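Local coordinates for uncharacterized protein (Acinetobacter baumannii, PDB 4PUX) that is of unknown function but folds into an antiparallel beta-barrel of the DUF3237 family, grouped with the allene oxide cyclase-like barrels, at residues A[22-27]-A[42-47]; A[38-43]-A[60-65]; A[51-56]-A[131-136]. One frame throughout, in Å; residues are numbered along the deposited sequence.

Interaction 1 (A[22-27]-A[42-47])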
loop_
_atom_site.group_PDB
_atom_site.type_symbol
_atom_site.label_atom_id
_atom_site.label_comp_id
_atom_site.label_asym_id
_atom_site.label_seq_id
_atom_site.Cartn_x
_atom_site.Cartn_y
_atom_site.Cartn_z
ATOM N N LEU A 22 1.430 -11.959 -1.334
ATOM C CA LEU A 22 0.544 -12.053 -2.523
ATOM C C LEU A 22 0.726 -13.462 -3.138
ATOM O O LEU A 22 1.086 -13.604 -4.313
ATOM C CB LEU A 22 0.921 -10.966 -3.535
ATOM C CG LEU A 22 1.051 -9.569 -2.957
ATOM C CD1 LEU A 22 1.555 -8.624 -4.037
ATOM C CD2 LEU A 22 -0.273 -9.090 -2.366
ATOM N N ASN A 23 0.527 -14.504 -2.303
ATOM C CA ASN A 23 0.936 -15.864 -2.669
ATOM C C ASN A 23 -0.196 -16.678 -3.369
ATOM O O ASN A 23 -0.568 -17.791 -2.966
ATOM C CB ASN A 23 1.467 -16.617 -1.427
ATOM C CG ASN A 23 2.775 -16.046 -0.840
ATOM O OD1 ASN A 23 3.079 -16.293 0.362
ATOM N ND2 ASN A 23 3.503 -15.314 -1.596
ATOM N N ALA A 24 -0.747 -16.069 -4.406
ATOM C CA ALA A 24 -1.783 -16.661 -5.246
ATOM C C ALA A 24 -1.654 -16.074 -6.639
ATOM O O ALA A 24 -1.101 -14.991 -6.807
ATOM C CB ALA A 24 -3.195 -16.363 -4.681
ATOM N N PRO A 25 -2.151 -16.798 -7.658
ATOM C CA PRO A 25 -2.066 -16.215 -8.994
ATOM C C PRO A 25 -2.921 -14.935 -9.149
ATOM O O PRO A 25 -3.984 -14.792 -8.526
ATOM C CB PRO A 25 -2.601 -17.335 -9.919
ATOM C CG PRO A 25 -2.660 -18.558 -9.078
ATOM C CD PRO A 25 -2.748 -18.136 -7.643
ATOM N N VAL A 26 -2.423 -13.997 -9.953
ATOM C CA VAL A 26 -3.156 -12.775 -10.296
ATOM C C VAL A 26 -4.205 -13.108 -11.348
ATOM O O VAL A 26 -3.917 -13.847 -12.290
ATOM C CB VAL A 26 -2.217 -11.671 -10.842
ATOM C CG1 VAL A 26 -3.007 -10.433 -11.270
ATOM C CG2 VAL A 26 -1.134 -11.281 -9.801
ATOM N N TRP A 27 -5.430 -12.625 -11.142
ATOM C CA TRP A 27 -6.435 -12.652 -12.198
ATOM C C TRP A 27 -6.220 -11.443 -13.139
ATOM O O TRP A 27 -6.367 -10.288 -12.730
ATOM C CB TRP A 27 -7.859 -12.701 -11.651
ATOM C CG TRP A 27 -8.320 -14.018 -11.087
ATOM C CD1 TRP A 27 -8.573 -15.200 -11.809
ATOM C CD2 TRP A 27 -8.560 -14.330 -9.732
ATOM N NE1 TRP A 27 -9.003 -16.174 -10.967
ATOM C CE2 TRP A 27 -9.009 -15.678 -9.686
ATOM C CE3 TRP A 27 -8.535 -13.588 -8.545
ATOM C CZ2 TRP A 27 -9.385 -16.307 -8.495
ATOM C CZ3 TRP A 27 -8.875 -14.236 -7.349
ATOM C CH2 TRP A 27 -9.329 -15.562 -7.346
ATOM N N PRO A 42 -4.789 -11.194 -5.271
ATOM C CA PRO A 42 -5.121 -11.650 -3.909
ATOM C C PRO A 42 -4.077 -11.366 -2.846
ATOM O O PRO A 42 -2.890 -11.547 -3.069
ATOM C CB PRO A 42 -5.340 -13.155 -4.074
ATOM C CG PRO A 42 -5.722 -13.333 -5.470
ATOM C CD PRO A 42 -4.806 -12.340 -6.202
ATOM N N ILE A 43 -4.573 -10.913 -1.697
ATOM C CA ILE A 43 -3.761 -10.744 -0.492
ATOM C C ILE A 43 -3.971 -11.964 0.410
ATOM O O ILE A 43 -5.067 -12.200 0.892
ATOM C CB ILE A 43 -4.113 -9.419 0.248
ATOM C CG1 ILE A 43 -3.671 -8.231 -0.646
ATOM C CG2 ILE A 43 -3.509 -9.407 1.682
ATOM C CD1 ILE A 43 -4.281 -6.919 -0.242
ATOM N N THR A 44 -2.896 -12.744 0.627
ATOM C CA THR A 44 -3.022 -14.051 1.276
ATOM C C THR A 44 -2.576 -14.096 2.724
ATOM O O THR A 44 -2.869 -15.068 3.453
ATOM C CB THR A 44 -2.233 -15.121 0.430
ATOM O OG1 THR A 44 -0.852 -14.756 0.342
ATOM C CG2 THR A 44 -2.840 -15.220 -0.981
ATOM N N GLY A 45 -1.883 -13.049 3.159
ATOM C CA GLY A 45 -1.366 -12.971 4.525
ATOM C C GLY A 45 -0.271 -11.916 4.625
ATOM O O GLY A 45 -0.153 -11.043 3.765
ATOM N N GLY A 46 0.508 -12.005 5.698
ATOM C CA GLY A 46 1.596 -11.106 5.960
ATOM C C GLY A 46 1.651 -10.686 7.410
ATOM O O GLY A 46 1.037 -11.321 8.265
ATOM N N THR A 47 2.494 -9.698 7.695
ATOM C CA THR A 47 2.761 -9.262 9.067
ATOM C C THR A 47 2.866 -7.761 9.145
ATOM O O THR A 47 3.077 -7.062 8.111
ATOM C CB THR A 47 4.100 -9.851 9.612
ATOM O OG1 THR A 47 5.186 -9.413 8.796
ATOM C CG2 THR A 47 4.030 -11.376 9.686
HETATM O O HOH W 1 0.362 -16.153 2.358
HETATM O O HOH W 2 -1.704 -12.445 -5.625
#
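The Trp27 indole and the Pro42 ring meet at about a right angle. Trp27 CZ3, at the outer rim of the six-membered ring, lies 3.8 Å from Pro42 CG in an oblique approach; at the other end of the indole NE1 is hydrogen-bonded to a citrate, probably from the crystallisation liquor. Here the connection between strands 12-21 and 27-33 of the antiparallel barrel folds over strand 36-49, and it turns sharply through an inverse gamma turn centred on Asn23, closed by a weak Ala24 N to Leu22 O bond. The pyrrolidine of Pro42 suits this place as a compact apolar surface on which the loop rests. Its CD lies 3.5 Å from Pro25 O, while its CB meets the methyl of Ala24 at 3.9 Å, a side chain small enough to sit between Pro42 and Thr44 CG2. Polar backbone is bridged by a water 2.9 Å from Ala24 O and 3.0 Å from Pro42 O, placed to donate to either. Leu22 points away at first, yet its CD2 runs alongside Ile43 and touches CG1 at 3.9 Å, extending apolar packing toward the buried side. Thr44 offers both kinds of surface: with chi1 at 60°, OG1 lies between the backbone N and carbonyl carbon and CG2 is turned to the loop. OG1 also makes a weak bond with Asp21 O and meets a water that Asn23 OD1 holds only weakly. The turn presents Asn23 N to that hydroxyl, and the N-H reaches Thr44 OG1 at 3.0 Å, 159° at the hydrogen.

Interaction 2 (A[38-43]-A[60-65]). With EDO (1,2-ethanediol), chain C.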
loop_
_atom_site.group_PDB
_atom_site.type_symbol
_atom_site.label_atom_id
_atom_site.label_comp_id
_atom_site.label_asym_id
_atom_site.label_seq_id
_atom_site.Cartn_x
_atom_site.Cartn_y
_atom_site.Cartn_z
ATOM N N ARG A 38 -7.352 -4.323 -15.930
ATOM C CA ARG A 38 -7.825 -4.692 -14.595
ATOM C C ARG A 38 -7.087 -5.949 -14.121
ATOM O O ARG A 38 -7.094 -6.959 -14.807
ATOM C CB ARG A 38 -9.343 -4.940 -14.615
ATOM C CG ARG A 38 -9.862 -5.485 -13.304
ATOM C CD ARG A 38 -9.734 -4.478 -12.160
ATOM N NE ARG A 38 -10.633 -3.323 -12.295
ATOM C CZ ARG A 38 -10.688 -2.323 -11.436
ATOM N NH1 ARG A 38 -9.816 -2.272 -10.427
ATOM N NH2 ARG A 38 -11.627 -1.395 -11.546
ATOM N N ARG A 39 -6.453 -5.860 -12.965
ATOM C CA ARG A 39 -5.704 -6.956 -12.345
ATOM C C ARG A 39 -6.228 -7.125 -10.905
ATOM O O ARG A 39 -6.275 -6.144 -10.142
ATOM C CB ARG A 39 -4.183 -6.650 -12.308
ATOM C CG ARG A 39 -3.626 -6.201 -13.652
ATOM C CD ARG A 39 -2.135 -5.965 -13.584
ATOM N NE ARG A 39 -1.390 -7.200 -13.418
ATOM C CZ ARG A 39 -0.476 -7.446 -12.478
ATOM N NH1 ARG A 39 -0.109 -6.524 -11.598
ATOM N NH2 ARG A 39 0.135 -8.617 -12.474
ATOM N N ILE A 40 -6.640 -8.339 -10.534
ATOM C CA ILE A 40 -7.148 -8.627 -9.172
ATOM C C ILE A 40 -6.112 -9.513 -8.521
ATOM O O ILE A 40 -5.875 -10.649 -8.941
ATOM C CB ILE A 40 -8.563 -9.233 -9.187
ATOM C CG1 ILE A 40 -9.543 -8.300 -9.920
ATOM C CG2 ILE A 40 -9.021 -9.582 -7.754
ATOM C CD1 ILE A 40 -10.934 -8.886 -10.141
ATOM N N ILE A 41 -5.390 -8.912 -7.587
ATOM C CA ILE A 41 -4.185 -9.478 -6.962
ATOM C C ILE A 41 -4.501 -9.908 -5.498
ATOM O O ILE A 41 -4.643 -9.039 -4.609
ATOM C CB ILE A 41 -3.055 -8.428 -6.948
ATOM C CG1 ILE A 41 -2.791 -7.857 -8.349
ATOM C CG2 ILE A 41 -1.776 -8.995 -6.281
ATOM C CD1 ILE A 41 -2.027 -6.572 -8.369
ATOM N N PRO A 42 -4.789 -11.194 -5.271
ATOM C CA PRO A 42 -5.121 -11.650 -3.909
ATOM C C PRO A 42 -4.077 -11.366 -2.846
ATOM O O PRO A 42 -2.890 -11.547 -3.069
ATOM C CB PRO A 42 -5.340 -13.155 -4.074
ATOM C CG PRO A 42 -5.722 -13.333 -5.470
ATOM C CD PRO A 42 -4.806 -12.340 -6.202
ATOM N N ILE A 43 -4.573 -10.913 -1.697
ATOM C CA ILE A 43 -3.761 -10.744 -0.492
ATOM C C ILE A 43 -3.971 -11.964 0.410
ATOM O O ILE A 43 -5.067 -12.200 0.892
ATOM C CB ILE A 43 -4.113 -9.419 0.248
ATOM C CG1 ILE A 43 -3.671 -8.231 -0.646
ATOM C CG2 ILE A 43 -3.509 -9.407 1.682
ATOM C CD1 ILE A 43 -4.281 -6.919 -0.242
ATOM N N ASN A 60 -7.590 -12.691 3.136
ATOM C CA ASN A 60 -8.800 -11.959 2.773
ATOM C C ASN A 60 -8.426 -10.771 1.878
ATOM O O ASN A 60 -7.412 -10.049 2.130
ATOM C CB ASN A 60 -9.500 -11.404 4.016
ATOM C CG ASN A 60 -10.653 -10.450 3.668
ATOM O OD1 ASN A 60 -11.753 -10.848 3.208
ATOM N ND2 ASN A 60 -10.413 -9.214 3.872
ATOM N N GLY A 61 -9.252 -10.534 0.889
ATOM C CA GLY A 61 -9.127 -9.355 0.067
ATOM C C GLY A 61 -8.070 -9.399 -0.978
ATOM O O GLY A 61 -7.574 -10.482 -1.374
ATOM N N ALA A 62 -7.798 -8.221 -1.544
ATOM C CA ALA A 62 -7.004 -8.091 -2.764
ATOM C C ALA A 62 -6.673 -6.629 -3.054
ATOM O O ALA A 62 -7.215 -5.714 -2.401
ATOM C CB ALA A 62 -7.800 -8.669 -3.986
ATOM N N ASP A 63 -5.795 -6.430 -4.015
ATOM C CA ASP A 63 -5.646 -5.160 -4.743
ATOM C C ASP A 63 -6.427 -5.278 -6.049
ATOM O O ASP A 63 -6.112 -6.149 -6.903
ATOM C CB ASP A 63 -4.161 -4.832 -5.001
ATOM C CG ASP A 63 -3.932 -3.493 -5.699
ATOM O OD1 ASP A 63 -4.892 -2.747 -5.931
ATOM O OD2 ASP A 63 -2.723 -3.176 -5.941
ATOM N N TRP A 64 -7.474 -4.462 -6.178
ATOM C CA TRP A 64 -8.221 -4.308 -7.437
ATOM C C TRP A 64 -7.543 -3.165 -8.240
ATOM O O TRP A 64 -7.877 -2.001 -8.060
ATOM C CB TRP A 64 -9.704 -4.012 -7.157
ATOM C CG TRP A 64 -10.500 -5.209 -6.684
ATOM C CD1 TRP A 64 -11.282 -6.014 -7.503
ATOM C CD2 TRP A 64 -10.566 -5.814 -5.373
ATOM N NE1 TRP A 64 -11.850 -7.010 -6.774
ATOM C CE2 TRP A 64 -11.430 -6.939 -5.478
ATOM C CE3 TRP A 64 -10.038 -5.491 -4.122
ATOM C CZ2 TRP A 64 -11.770 -7.745 -4.376
ATOM C CZ3 TRP A 64 -10.406 -6.290 -3.004
ATOM C CH2 TRP A 64 -11.271 -7.371 -3.141
ATOM N N GLN A 65 -6.527 -3.534 -9.028
ATOM C CA GLN A 65 -5.618 -2.604 -9.658
ATOM C C GLN A 65 -6.006 -2.301 -11.088
ATOM O O GLN A 65 -6.615 -3.147 -11.764
ATOM C CB GLN A 65 -4.200 -3.260 -9.636
ATOM C CG GLN A 65 -3.059 -2.394 -10.065
ATOM C CD GLN A 65 -1.716 -3.096 -9.927
ATOM O OE1 GLN A 65 -1.253 -3.772 -10.861
ATOM N NE2 GLN A 65 -1.113 -3.000 -8.728
HETATM C C1 EDO C . -11.409 -0.139 -7.879
HETATM O O1 EDO C . -10.932 0.177 -9.164
HETATM C C2 EDO C . -12.932 -0.137 -7.824
HETATM O O2 EDO C . -13.472 -1.174 -8.586
HETATM O O HOH W 3 -7.390 -13.182 -0.307
#
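Arg38 folds back over the partner strand of this antiparallel beta hairpin: CG leaves anti to the backbone N (chi1 173°), then bends at chi2 and chi3 bring CD against Gln65 O and the guanidinium beside Trp64 O, too poorly angled there for a bond. Both terminal nitrogens instead grip one hydroxyl of a 1,2-ethanediol, probably from the crystallisation liquor, at the guanidinium edge, Arg38 NH2 lying 2.9 Å from O1. Arg39 pairs with Gln65 through two backbone bonds, and the side chains run alongside each other. Gln65 OE1 accepts from Arg39 NH1 at 3.1 Å, almost in the guanidinium plane although the guanidinium and amide planes are 35° apart; the stronger partner of Arg39 is Glu28, a salt bridge. Ile40, on the other face of the sheet, lays CG2 over the Trp64 five-membered ring, a CH-pi contact 4.2 Å from the centroid. Ile41 is bonded to Asp63 both ways, Asp63 N to Ile41 O being 2.9 Å, and its CD1 packs 3.7 Å from Gln65 NE2. Pro42 falls opposite Ala62 in a non-hydrogen-bonded pair, where its lack of an N-H costs this pairing no bond and the small methyl is consistent with the close CA-to-CA distance of 4.2 Å. Ile43 N then donates to Gly61 O at 3.0 Å. Strand 73-83 flanks the hairpin beyond 60-65, where Asp76 N holds Asp63 OD1, and strand 27-33 flanks it beyond 38-43, bonded through Trp27 to Ile40.

Interaction 3 (A[51-56]-A[131-136])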
loop_
_atom_site.group_PDB
_atom_site.type_symbol
_atom_site.label_atom_id
_atom_site.label_comp_id
_atom_site.label_asym_id
_atom_site.label_seq_id
_atom_site.Cartn_x
_atom_site.Cartn_y
_atom_site.Cartn_z
ATOM N N LYS A 51 5.881 0.039 17.132
ATOM C CA LYS A 51 5.904 0.248 18.581
ATOM C C LYS A 51 4.519 -0.017 19.223
ATOM O O LYS A 51 4.423 -0.742 20.256
ATOM C CB LYS A 51 6.377 1.684 18.907
ATOM C CG LYS A 51 6.558 1.984 20.410
ATOM C CD LYS A 51 7.087 3.422 20.628
ATOM C CE LYS A 51 7.359 3.701 22.093
ATOM N NZ LYS A 51 7.855 5.106 22.294
ATOM N N SER A 52 3.451 0.482 18.580
ATOM C CA SER A 52 2.088 0.494 19.137
ATOM C C SER A 52 1.119 -0.410 18.386
ATOM O O SER A 52 -0.069 -0.453 18.718
ATOM C CB SER A 52 1.519 1.936 19.110
ATOM O OG SER A 52 1.037 2.319 17.809
ATOM N N LEU A 53 1.629 -1.128 17.388
ATOM C CA LEU A 53 0.779 -1.923 16.479
ATOM C C LEU A 53 1.574 -3.092 15.887
ATOM O O LEU A 53 2.550 -2.894 15.151
ATOM C CB LEU A 53 0.273 -1.042 15.336
ATOM C CG LEU A 53 -0.729 -1.689 14.378
ATOM C CD1 LEU A 53 -2.068 -2.017 15.050
ATOM C CD2 LEU A 53 -0.960 -0.840 13.121
ATOM N N LYS A 54 1.142 -4.318 16.252
ATOM C CA LYS A 54 1.855 -5.550 15.870
ATOM C C LYS A 54 0.813 -6.630 15.599
ATOM O O LYS A 54 -0.200 -6.698 16.288
ATOM C CB LYS A 54 2.743 -6.041 17.046
ATOM C CG LYS A 54 3.844 -5.100 17.525
ATOM C CD LYS A 54 4.576 -5.685 18.745
ATOM C CE LYS A 54 5.763 -4.767 19.172
ATOM N NZ LYS A 54 5.276 -3.492 19.705
ATOM N N GLY A 55 1.085 -7.498 14.633
ATOM C CA GLY A 55 0.189 -8.604 14.309
ATOM C C GLY A 55 0.390 -9.198 12.929
ATOM O O GLY A 55 1.492 -9.130 12.358
ATOM N N ARG A 56 -0.673 -9.801 12.407
ATOM C CA ARG A 56 -0.635 -10.488 11.117
ATOM C C ARG A 56 -1.793 -10.052 10.209
ATOM O O ARG A 56 -2.840 -9.534 10.669
ATOM C CB ARG A 56 -0.631 -12.015 11.271
ATOM C CG ARG A 56 -1.925 -12.632 11.737
ATOM C CD ARG A 56 -1.749 -14.143 11.958
ATOM N NE ARG A 56 -3.007 -14.739 12.412
ATOM C CZ ARG A 56 -3.541 -15.868 11.990
ATOM N NH1 ARG A 56 -2.874 -16.668 11.169
ATOM N NH2 ARG A 56 -4.725 -16.262 12.489
ATOM N N PRO A 131 -11.124 -0.461 21.609
ATOM C CA PRO A 131 -10.763 0.849 22.180
ATOM C C PRO A 131 -9.265 1.163 22.115
ATOM O O PRO A 131 -8.884 2.315 22.022
ATOM C CB PRO A 131 -11.243 0.737 23.617
ATOM C CG PRO A 131 -12.377 -0.225 23.566
ATOM C CD PRO A 131 -11.951 -1.249 22.542
ATOM N N LYS A 132 -8.428 0.128 22.110
ATOM C CA LYS A 132 -6.994 0.322 22.047
ATOM C C LYS A 132 -6.542 0.902 20.686
ATOM O O LYS A 132 -5.573 1.664 20.622
ATOM C CB LYS A 132 -6.286 -1.024 22.319
ATOM C CG LYS A 132 -4.818 -0.914 22.353
ATOM C CD LYS A 132 -4.172 -2.150 22.891
ATOM C CE LYS A 132 -2.671 -2.049 22.709
ATOM N NZ LYS A 132 -2.000 -3.328 23.031
ATOM N N TYR A 133 -7.226 0.501 19.609
ATOM C CA TYR A 133 -6.825 0.879 18.263
ATOM C C TYR A 133 -7.778 1.816 17.555
ATOM O O TYR A 133 -7.489 2.249 16.417
ATOM C CB TYR A 133 -6.604 -0.400 17.409
ATOM C CG TYR A 133 -5.618 -1.374 18.058
ATOM C CD1 TYR A 133 -4.243 -1.112 18.045
ATOM C CD2 TYR A 133 -6.065 -2.495 18.749
ATOM C CE1 TYR A 133 -3.328 -1.970 18.662
ATOM C CE2 TYR A 133 -5.139 -3.379 19.368
ATOM C CZ TYR A 133 -3.783 -3.104 19.306
ATOM O OH TYR A 133 -2.852 -3.942 19.926
ATOM N N SER A 134 -8.828 2.266 18.259
ATOM C CA SER A 134 -9.862 3.078 17.601
ATOM C C SER A 134 -9.389 4.495 17.197
ATOM O O SER A 134 -10.023 5.141 16.348
ATOM C CB SER A 134 -11.138 3.145 18.442
ATOM O OG SER A 134 -10.894 3.762 19.667
ATOM N N TRP A 135 -8.275 4.959 17.752
ATOM C CA TRP A 135 -7.668 6.209 17.272
ATOM C C TRP A 135 -7.410 6.179 15.776
ATOM O O TRP A 135 -7.472 7.214 15.085
ATOM C CB TRP A 135 -6.370 6.544 18.049
ATOM C CG TRP A 135 -5.202 5.642 17.769
ATOM C CD1 TRP A 135 -5.025 4.350 18.217
ATOM C CD2 TRP A 135 -4.006 5.994 17.090
ATOM N NE1 TRP A 135 -3.804 3.860 17.795
ATOM C CE2 TRP A 135 -3.170 4.845 17.084
ATOM C CE3 TRP A 135 -3.574 7.149 16.428
ATOM C CZ2 TRP A 135 -1.896 4.845 16.502
ATOM C CZ3 TRP A 135 -2.309 7.158 15.859
ATOM C CH2 TRP A 135 -1.485 6.011 15.894
ATOM N N LEU A 136 -7.111 4.993 15.231
ATOM C CA LEU A 136 -6.863 4.864 13.810
ATOM C C LEU A 136 -8.081 5.110 12.919
ATOM O O LEU A 136 -7.910 5.449 11.738
ATOM C CB LEU A 136 -6.264 3.500 13.496
ATOM C CG LEU A 136 -4.898 3.174 14.117
ATOM C CD1 LEU A 136 -4.563 1.688 13.910
ATOM C CD2 LEU A 136 -3.864 4.081 13.491
HETATM O O HOH W 4 -2.045 1.661 18.764
HETATM O O HOH W 5 -0.379 -4.475 18.784
#
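A buried, water-bridged contact between two connections joins Ser52 and Leu53, just ahead of strand 54-67, to Tyr133, Trp135 and Leu136 in the loop between strands 118-127 and 141-147. Its apolar part is centred on Leu53. With CG anti to the backbone N (chi1 -175°), this branched side chain reaches over so that CD1 touches Tyr133 CD1 at 3.8 Å, the two side chains meeting at a slant, while CD2 lies 4.5 Å from Leu136 CD1. Tyrosine serves here both as a flat apolar surface and as a polar end. Ser52 O approaches its ring at the edge, near the plane, 3.6 Å from CE1, where the slightly positive C-H rim suits a carbonyl oxygen. One face of the same ring carries the chain of Lys132, with CG over the centre. The loop then tightens into a 3-10 segment that begins at Ser134, in which Leu136 N bonds to Tyr133 O at 3.0 Å. The contact lies where a strand of the antiparallel barrel begins and a loop between two others passes it, and Leu15 of strand 12-21 packs against Ser52, Leu53 and Trp135. Two waters also bridge the segments. One donates to Ser52 O at 2.9 Å and accepts from the indole NE1 of Trp135 at 3.0 Å. Another accepts from Lys54 N and donates to Tyr133 OH at 2.8 Å; this hydroxyl is also bonded to Asp85, whose carboxylate forms a salt bridge with Lys132 as well.

In the fold
Interactions 1 and 2 share Pro42 and Ile43 of the 36-49 region and touch directly, Val26 CG1 packing 3.9 Å from Ile41 CG1. Interaction 2 is true sheet pairing, partly buried and rich in backbone bonds, whereas interaction 1 is a surface contact in which a loop clasps the same strand by small apolar patches, a threonine hydroxyl and waters. Interaction 3 lies about 24 Å from interaction 2, centre to centre, near the start of strand 54-67; it is buried, and joins loops through leucine-aromatic packing and water bridges. All three involve one curled sheet, with regular pairing along the strands and side-chain chemistry where the connections fold over.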